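Alpha-rhamnosidase (Dictyoglomus thermophilum, PDB 6I60) probably hydrolyses alpha-L-rhamnosides, releasing terminal non-reducing alpha-L-rhamnose residues, as an alpha-L-rhamnosidase. Local coordinates at residues 835-840 with 847-852; 871-876 with 884-889. All blocks are in the same frame, centred on the assembly; numbering follows the deposited sequence.

Contact 1 of 2, residues 835-840 with 847-852; sequences AGVRVG and IIFEPH
The beta hairpin 837-841/846-849, entered directly from helix 826-835, pairs Arg838 with Ile848 as its antiparallel hydrogen-bonded pair. Arg838 N meets Ile848 O at 3.1 Å, and Ile848 N returns to Arg838 O at 3.1 Å, nearly straight at 175°. Next along the ladder, Gly836 O takes the N-H of Glu850 (N to O, 2.7 Å). Gly836 leaves the helix with positive phi, and its CA comes 4.0 Å from Pro851 CA, just past the end of strand 846-849. On the face carrying Arg838 and Ile848, the arginine chain bends at chi3 (-55°), and its guanidinium has Ile848 CG2 over one face and the Glu850 carboxylate at its edge. That salt bridge, Arg838 NH1 to Glu850 OE1 at 3.2 Å, is a weak hydrogen bond between planes almost perpendicular. Glu850 is also gripped by His852, whose NE2 binds the anti lone pair of OE2, and by His897 at OE1. On the other face, Val837 CG2 lies 3.8 Å from Ile847 CG2, which lies over one face of the Phe849 ring, toward its rim. With charged groups on one face and apolar ones on the other, the hairpin fits a beta sandwich, strand 837-841 being outermost in its sheet within the chain.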
ATOM      1  N   ALA A 835     -20.895   4.744  -7.073  1.00 54.70           N
ATOM      2  CA  ALA A 835     -20.976   3.608  -7.984  1.00 51.57           C
ATOM      3  C   ALA A 835     -21.918   2.546  -7.432  1.00 54.27           C
ATOM      4  O   ALA A 835     -22.907   2.175  -8.077  1.00 48.80           O
ATOM      5  CB  ALA A 835     -19.582   3.033  -8.226  1.00 48.05           C
ATOM      6  N   GLY A 836     -21.626   2.046  -6.233  1.00 54.39           N
ATOM      7  CA  GLY A 836     -22.561   1.202  -5.518  1.00 53.19           C
ATOM      8  C   GLY A 836     -22.203  -0.268  -5.437  1.00 52.32           C
ATOM      9  O   GLY A 836     -23.091  -1.121  -5.511  1.00 59.24           O
ATOM     10  N   VAL A 837     -20.922  -0.586  -5.276  1.00 42.46           N
ATOM     11  CA  VAL A 837     -20.474  -1.965  -5.116  1.00 51.76           C
ATOM     12  C   VAL A 837     -19.741  -2.076  -3.784  1.00 49.17           C
ATOM     13  O   VAL A 837     -18.713  -1.419  -3.575  1.00 49.54           O
ATOM     14  CB  VAL A 837     -19.593  -2.429  -6.289  1.00 48.25           C
ATOM     15  CG1 VAL A 837     -18.515  -1.399  -6.613  1.00 43.37           C
ATOM     16  CG2 VAL A 837     -18.982  -3.789  -5.985  1.00 51.30           C
ATOM     17  N   ARG A 838     -20.283  -2.886  -2.878  1.00 51.78           N
ATOM     18  CA  ARG A 838     -19.708  -3.081  -1.556  1.00 52.77           C
ATOM     19  C   ARG A 838     -19.659  -4.568  -1.236  1.00 49.49           C
ATOM     20  O   ARG A 838     -20.338  -5.384  -1.864  1.00 52.40           O
ATOM     21  CB  ARG A 838     -20.506  -2.350  -0.465  1.00 53.43           C
ATOM     22  CG  ARG A 838     -21.394  -1.231  -0.971  1.00 52.04           C
ATOM     23  CD  ARG A 838     -21.989  -0.438   0.178  1.00 51.85           C
ATOM     24  NE  ARG A 838     -22.707  -1.292   1.119  1.00 54.46           N
ATOM     25  CZ  ARG A 838     -24.028  -1.303   1.261  1.00 59.83           C
ATOM     26  NH1 ARG A 838     -24.786  -0.504   0.520  1.00 48.42           N
ATOM     27  NH2 ARG A 838     -24.595  -2.112   2.145  1.00 57.67           N
ATOM     28  N   VAL A 839     -18.852  -4.908  -0.239  1.00 53.13           N
ATOM     29  CA  VAL A 839     -18.698  -6.298   0.175  1.00 56.08           C
ATOM     30  C   VAL A 839     -19.878  -6.688   1.056  1.00 54.51           C
ATOM     31  O   VAL A 839     -20.175  -6.020   2.053  1.00 47.96           O
ATOM     32  CB  VAL A 839     -17.357  -6.505   0.897  1.00 49.32           C
ATOM     33  CG1 VAL A 839     -17.140  -5.430   1.954  1.00 62.70           C
ATOM     34  CG2 VAL A 839     -17.296  -7.884   1.517  1.00 54.76           C
ATOM     35  N   GLY A 840     -20.566  -7.763   0.678  1.00 53.17           N
ATOM     36  CA  GLY A 840     -21.682  -8.262   1.456  1.00 54.99           C
ATOM     37  C   GLY A 840     -21.255  -9.340   2.427  1.00 62.57           C
ATOM     38  O   GLY A 840     -21.743  -9.404   3.560  1.00 59.96           O
ATOM     39  N   ILE A 847     -21.887  -9.966  -3.043  1.00 53.99           N
ATOM     40  CA  ILE A 847     -21.675  -8.598  -3.493  1.00 51.10           C
ATOM     41  C   ILE A 847     -23.001  -7.856  -3.422  1.00 54.20           C
ATOM     42  O   ILE A 847     -24.045  -8.392  -3.812  1.00 60.54           O
ATOM     43  CB  ILE A 847     -21.095  -8.560  -4.920  1.00 54.03           C
ATOM     44  CG1 ILE A 847     -20.009  -9.625  -5.080  1.00 47.65           C
ATOM     45  CG2 ILE A 847     -20.548  -7.177  -5.241  1.00 48.90           C
ATOM     46  CD1 ILE A 847     -19.500  -9.760  -6.491  1.00 47.24           C
ATOM     47  N   ILE A 848     -22.959  -6.627  -2.918  1.00 56.71           N
ATOM     48  CA  ILE A 848     -24.134  -5.768  -2.822  1.00 53.85           C
ATOM     49  C   ILE A 848     -24.003  -4.691  -3.890  1.00 50.58           C
ATOM     50  O   ILE A 848     -23.104  -3.843  -3.824  1.00 47.41           O
ATOM     51  CB  ILE A 848     -24.281  -5.152  -1.425  1.00 49.49           C
ATOM     52  CG1 ILE A 848     -24.219  -6.239  -0.353  1.00 56.99           C
ATOM     53  CG2 ILE A 848     -25.586  -4.382  -1.319  1.00 54.22           C
ATOM     54  CD1 ILE A 848     -24.381  -5.717   1.054  1.00 56.72           C
ATOM     55  N   PHE A 849     -24.895  -4.726  -4.877  1.00 54.80           N
ATOM     56  CA  PHE A 849     -24.935  -3.732  -5.951  1.00 54.27           C
ATOM     57  C   PHE A 849     -26.042  -2.737  -5.614  1.00 52.85           C
ATOM     58  O   PHE A 849     -27.197  -2.910  -6.003  1.00 60.35           O
ATOM     59  CB  PHE A 849     -25.168  -4.396  -7.304  1.00 50.88           C
ATOM     60  CG  PHE A 849     -24.081  -5.351  -7.712  1.00 50.92           C
ATOM     61  CD1 PHE A 849     -22.922  -4.886  -8.312  1.00 54.09           C
ATOM     62  CD2 PHE A 849     -24.222  -6.713  -7.506  1.00 49.81           C
ATOM     63  CE1 PHE A 849     -21.922  -5.762  -8.693  1.00 51.19           C
ATOM     64  CE2 PHE A 849     -23.226  -7.594  -7.885  1.00 52.56           C
ATOM     65  CZ  PHE A 849     -22.074  -7.117  -8.481  1.00 51.25           C
ATOM     66  N   GLU A 850     -25.684  -1.681  -4.881  1.00 46.56           N
ATOM     67  CA  GLU A 850     -26.638  -0.670  -4.423  1.00 52.43           C
ATOM     68  C   GLU A 850     -26.190   0.704  -4.905  1.00 55.98           C
ATOM     69  O   GLU A 850     -25.482   1.425  -4.184  1.00 58.17           O
ATOM     70  CB  GLU A 850     -26.774  -0.698  -2.903  1.00 52.67           C
ATOM     71  CG  GLU A 850     -27.830   0.243  -2.358  1.00 47.54           C
ATOM     72  CD  GLU A 850     -27.761   0.376  -0.852  1.00 53.33           C
ATOM     73  OE1 GLU A 850     -27.949  -0.645  -0.156  1.00 59.85           O
ATOM     74  OE2 GLU A 850     -27.514   1.498  -0.367  1.00 53.33           O
ATOM     75  N   PRO A 851     -26.584   1.112  -6.108  1.00 56.88           N
ATOM     76  CA  PRO A 851     -26.194   2.433  -6.605  1.00 51.16           C
ATOM     77  C   PRO A 851     -26.990   3.543  -5.942  1.00 48.53           C
ATOM     78  O   PRO A 851     -28.118   3.349  -5.481  1.00 55.65           O
ATOM     79  CB  PRO A 851     -26.507   2.350  -8.103  1.00 52.05           C
ATOM     80  CG  PRO A 851     -27.627   1.372  -8.186  1.00 56.53           C
ATOM     81  CD  PRO A 851     -27.406   0.371  -7.080  1.00 54.43           C
ATOM     82  N   HIS A 852     -26.380   4.725  -5.898  1.00 53.89           N
ATOM     83  CA  HIS A 852     -26.983   5.909  -5.289  1.00 51.54           C
ATOM     84  C   HIS A 852     -26.928   7.053  -6.291  1.00 50.99           C
ATOM     85  O   HIS A 852     -25.997   7.870  -6.268  1.00 55.98           O
ATOM     86  CB  HIS A 852     -26.277   6.282  -3.986  1.00 55.68           C
ATOM     87  CG  HIS A 852     -26.577   5.353  -2.850  1.00 59.52           C
ATOM     88  ND1 HIS A 852     -27.230   5.761  -1.708  1.00 60.96           N
ATOM     89  CD2 HIS A 852     -26.318   4.034  -2.685  1.00 54.37           C
ATOM     90  CE1 HIS A 852     -27.357   4.735  -0.886  1.00 56.28           C
ATOM     91  NE2 HIS A 852     -26.814   3.674  -1.456  1.00 54.54           N
TER

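Contact 2 of 2, residues 871-876 with 884-889; sequences VEINWQ and MRISVP
Asn874 and Arg885 form one rung of the antiparallel hairpin 869-877/882-888, in which 871-876 and 884-888 run within 2° of exactly opposed directions. The arginine carbonyl is gripped twice: Asn874 N approaches Arg885 O at 2.8 Å, and Asn874 ND2 reaches the same oxygen at 3.0 Å from the opposite face of its plane. With CG beside the backbone N (chi1 -50°), the asparagine amide turns so that ND2 lies by this carbonyl of the partner strand while also donating to Glu872 OE2, two residues back on its own strand. Glu872 stretches out fully beyond CG, bringing OE2 to the edge of the Arg885 guanidinium, 3.4 Å from NH1. The two planes are turned 43° apart in this rather long salt bridge. Asparagine, glutamate and arginine thus make one polar ridge, with the small Ser887 beside it: its CB lies 3.8 Å from Glu872 CB, a low point against the longer chains.

The reverse face is shaped by bulk. Ile873 and Ile886 meet only lightly, Ile873 CD1 standing 4.5 Å from Ile886 CG2, and both lean on Phe849, which fits against the pair from the facing sheet. At one end, Met884 CG passes 4.3 Å from Trp875 CB; the indole itself leads away from Met884, its NE1 bonded to Ile834 O, and Pro851 touches both residues. At the other end Val871 CG2 rests against Pro889 CD at 4.0 Å, and Ile847 presses on the valine. Ile847, Phe849 and Pro851 thus meet, in turn, Val871, the Ile873-Ile886 pair and the Trp875-Met884 end. An antiparallel hairpin polar on one side and apolar on the other suits a layer of a beta sandwich, and fits the C-terminal domain here.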
ATOM      1  N   VAL A 871     -15.458  -7.811 -10.823  1.00 54.77           N
ATOM      2  CA  VAL A 871     -16.712  -7.301 -10.283  1.00 52.29           C
ATOM      3  C   VAL A 871     -16.974  -5.943 -10.920  1.00 55.25           C
ATOM      4  O   VAL A 871     -16.100  -5.068 -10.905  1.00 55.92           O
ATOM      5  CB  VAL A 871     -16.670  -7.187  -8.747  1.00 52.18           C
ATOM      6  CG1 VAL A 871     -17.987  -6.638  -8.217  1.00 53.20           C
ATOM      7  CG2 VAL A 871     -16.357  -8.538  -8.119  1.00 45.55           C
ATOM      8  N   GLU A 872     -18.171  -5.765 -11.477  1.00 55.45           N
ATOM      9  CA  GLU A 872     -18.487  -4.558 -12.227  1.00 57.77           C
ATOM     10  C   GLU A 872     -19.894  -4.082 -11.895  1.00 47.68           C
ATOM     11  O   GLU A 872     -20.799  -4.884 -11.656  1.00 53.59           O
ATOM     12  CB  GLU A 872     -18.361  -4.794 -13.739  1.00 54.30           C
ATOM     13  CG  GLU A 872     -18.294  -3.522 -14.568  1.00 53.32           C
ATOM     14  CD  GLU A 872     -17.968  -3.794 -16.021  1.00 63.99           C
ATOM     15  OE1 GLU A 872     -16.770  -3.937 -16.346  1.00 61.43           O
ATOM     16  OE2 GLU A 872     -18.910  -3.865 -16.840  1.00 77.44           O
ATOM     17  N   ILE A 873     -20.065  -2.760 -11.884  1.00 53.13           N
ATOM     18  CA  ILE A 873     -21.371  -2.130 -11.724  1.00 53.55           C
ATOM     19  C   ILE A 873     -21.445  -0.936 -12.667  1.00 51.03           C
ATOM     20  O   ILE A 873     -20.489  -0.162 -12.778  1.00 48.84           O
ATOM     21  CB  ILE A 873     -21.635  -1.697 -10.266  1.00 53.20           C
ATOM     22  CG1 ILE A 873     -23.027  -1.075 -10.137  1.00 52.87           C
ATOM     23  CG2 ILE A 873     -20.560  -0.733  -9.774  1.00 44.12           C
ATOM     24  CD1 ILE A 873     -23.742  -1.434  -8.852  1.00 54.50           C
ATOM     25  N   ASN A 874     -22.568  -0.805 -13.368  1.00 56.38           N
ATOM     26  CA  ASN A 874     -22.822   0.317 -14.260  1.00 51.01           C
ATOM     27  C   ASN A 874     -24.272   0.734 -14.100  1.00 53.29           C
ATOM     28  O   ASN A 874     -25.155  -0.121 -14.000  1.00 55.88           O
ATOM     29  CB  ASN A 874     -22.561  -0.039 -15.732  1.00 52.52           C
ATOM     30  CG  ASN A 874     -21.217  -0.703 -15.951  1.00 55.49           C
ATOM     31  OD1 ASN A 874     -20.252  -0.052 -16.341  1.00 57.47           O
ATOM     32  ND2 ASN A 874     -21.155  -2.009 -15.719  1.00 56.13           N
ATOM     33  N   TRP A 875     -24.521   2.042 -14.077  1.00 54.98           N
ATOM     34  CA  TRP A 875     -25.891   2.529 -14.019  1.00 58.85           C
ATOM     35  C   TRP A 875     -26.003   3.853 -14.757  1.00 59.78           C
ATOM     36  O   TRP A 875     -25.079   4.671 -14.732  1.00 56.99           O
ATOM     37  CB  TRP A 875     -26.385   2.676 -12.571  1.00 55.52           C
ATOM     38  CG  TRP A 875     -25.630   3.663 -11.729  1.00 55.19           C
ATOM     39  CD1 TRP A 875     -24.618   3.390 -10.857  1.00 54.10           C
ATOM     40  CD2 TRP A 875     -25.848   5.079 -11.657  1.00 57.54           C
ATOM     41  NE1 TRP A 875     -24.185   4.546 -10.255  1.00 56.54           N
ATOM     42  CE2 TRP A 875     -24.924   5.597 -10.729  1.00 57.24           C
ATOM     43  CE3 TRP A 875     -26.732   5.959 -12.293  1.00 57.54           C
ATOM     44  CZ2 TRP A 875     -24.856   6.956 -10.420  1.00 60.05           C
ATOM     45  CZ3 TRP A 875     -26.662   7.306 -11.987  1.00 53.65           C
ATOM     46  CH2 TRP A 875     -25.732   7.792 -11.057  1.00 58.57           C
ATOM     47  N   GLN A 876     -27.142   4.046 -15.423  1.00 60.31           N
ATOM     48  CA  GLN A 876     -27.472   5.280 -16.122  1.00 57.61           C
ATOM     49  C   GLN A 876     -28.839   5.754 -15.655  1.00 60.34           C
ATOM     50  O   GLN A 876     -29.744   4.943 -15.439  1.00 63.27           O
ATOM     51  CB  GLN A 876     -27.488   5.083 -17.641  1.00 57.45           C
ATOM     52  CG  GLN A 876     -26.157   5.322 -18.324  1.00 60.50           C
ATOM     53  CD  GLN A 876     -26.147   4.816 -19.754  1.00 72.84           C
ATOM     54  OE1 GLN A 876     -25.329   3.969 -20.121  1.00 70.28           O
ATOM     55  NE2 GLN A 876     -27.060   5.332 -20.571  1.00 61.89           N
ATOM     56  N   MET A 884     -28.992  -0.502 -15.380  1.00 54.10           N
ATOM     57  CA  MET A 884     -28.037  -1.085 -14.447  1.00 54.11           C
ATOM     58  C   MET A 884     -27.476  -2.367 -15.040  1.00 57.92           C
ATOM     59  O   MET A 884     -28.240  -3.260 -15.421  1.00 58.63           O
ATOM     60  CB  MET A 884     -28.687  -1.363 -13.089  1.00 56.82           C
ATOM     61  CG  MET A 884     -27.705  -1.367 -11.933  1.00 57.23           C
ATOM     62  SD  MET A 884     -28.497  -1.707 -10.352  1.00 74.09           S
ATOM     63  CE  MET A 884     -30.091  -0.938 -10.601  1.00 51.25           C
ATOM     64  N   ARG A 885     -26.149  -2.456 -15.118  1.00 54.27           N
ATOM     65  CA  ARG A 885     -25.468  -3.643 -15.622  1.00 56.04           C
ATOM     66  C   ARG A 885     -24.421  -4.072 -14.609  1.00 54.52           C
ATOM     67  O   ARG A 885     -23.515  -3.298 -14.284  1.00 52.21           O
ATOM     68  CB  ARG A 885     -24.817  -3.382 -16.982  1.00 52.23           C
ATOM     69  CG  ARG A 885     -24.188  -4.617 -17.603  1.00 56.35           C
ATOM     70  CD  ARG A 885     -23.263  -4.258 -18.751  1.00 60.96           C
ATOM     71  NE  ARG A 885     -22.974  -5.411 -19.598  1.00 67.30           N
ATOM     72  CZ  ARG A 885     -21.885  -6.166 -19.489  1.00 66.33           C
ATOM     73  NH1 ARG A 885     -20.976  -5.892 -18.564  1.00 61.75           N
ATOM     74  NH2 ARG A 885     -21.708  -7.195 -20.306  1.00 71.05           N
ATOM     75  N   ILE A 886     -24.541  -5.303 -14.113  1.00 56.25           N
ATOM     76  CA  ILE A 886     -23.626  -5.826 -13.109  1.00 57.25           C
ATOM     77  C   ILE A 886     -22.931  -7.063 -13.661  1.00 50.91           C
ATOM     78  O   ILE A 886     -23.379  -7.684 -14.629  1.00 49.41           O
ATOM     79  CB  ILE A 886     -24.337  -6.155 -11.780  1.00 52.11           C
ATOM     80  CG1 ILE A 886     -25.270  -7.355 -11.959  1.00 55.30           C
ATOM     81  CG2 ILE A 886     -25.103  -4.944 -11.269  1.00 54.70           C
ATOM     82  CD1 ILE A 886     -25.636  -8.042 -10.659  1.00 55.12           C
ATOM     83  N   SER A 887     -21.815  -7.413 -13.028  1.00 50.40           N
ATOM     84  CA  SER A 887     -21.053  -8.604 -13.385  1.00 52.63           C
ATOM     85  C   SER A 887     -20.595  -9.284 -12.106  1.00 56.54           C
ATOM     86  O   SER A 887     -19.933  -8.661 -11.271  1.00 52.70           O
ATOM     87  CB  SER A 887     -19.857  -8.250 -14.271  1.00 49.10           C
ATOM     88  OG  SER A 887     -20.263  -8.079 -15.618  1.00 61.56           O
ATOM     89  N   VAL A 888     -20.956 -10.555 -11.950  1.00 47.22           N
ATOM     90  CA  VAL A 888     -20.610 -11.344 -10.778  1.00 56.16           C
ATOM     91  C   VAL A 888     -19.729 -12.505 -11.242  1.00 58.41           C
ATOM     92  O   VAL A 888     -20.134 -13.242 -12.139  1.00 56.64           O
ATOM     93  CB  VAL A 888     -21.846 -11.879 -10.037  1.00 57.32           C
ATOM     94  CG1 VAL A 888     -21.446 -12.497  -8.704  1.00 49.79           C
ATOM     95  CG2 VAL A 888     -22.865 -10.765  -9.838  1.00 57.48           C
ATOM     96  N   PRO A 889     -18.549 -12.699 -10.665  1.00 61.55           N
ATOM     97  CA  PRO A 889     -17.708 -13.834 -11.057  1.00 52.02           C
ATOM     98  C   PRO A 889     -18.216 -15.128 -10.434  1.00 49.67           C
ATOM     99  O   PRO A 889     -19.106 -15.142  -9.583  1.00 50.68           O
ATOM    100  CB  PRO A 889     -16.333 -13.450 -10.508  1.00 48.42           C
ATOM    101  CG  PRO A 889     -16.643 -12.630  -9.298  1.00 53.39           C
ATOM    102  CD  PRO A 889     -17.947 -11.909  -9.573  1.00 58.56           C
TER

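Contacts 1 and 2 are two hairpins of one C-terminal domain, in different sheets whose apolar faces meet; their centres lie about 9 Å apart. Contact 1 includes an outermost strand, 837-841, of its sheet beside the end of a helix, whereas the strands of contact 2 lie inside theirs, with neighbours beyond both. Their shared core is made by Val837, Ile847, Phe849 and Pro851 against Val871, Ile873, Trp875, Met884, Ile886 and Val888. On the opposite faces, each carries an arginine-glutamate bridge, but the company differs: histidines hold the carboxylate in contact 1, an asparagine amide in contact 2. Both contacts are partly buried, these bridging residues being partly exposed.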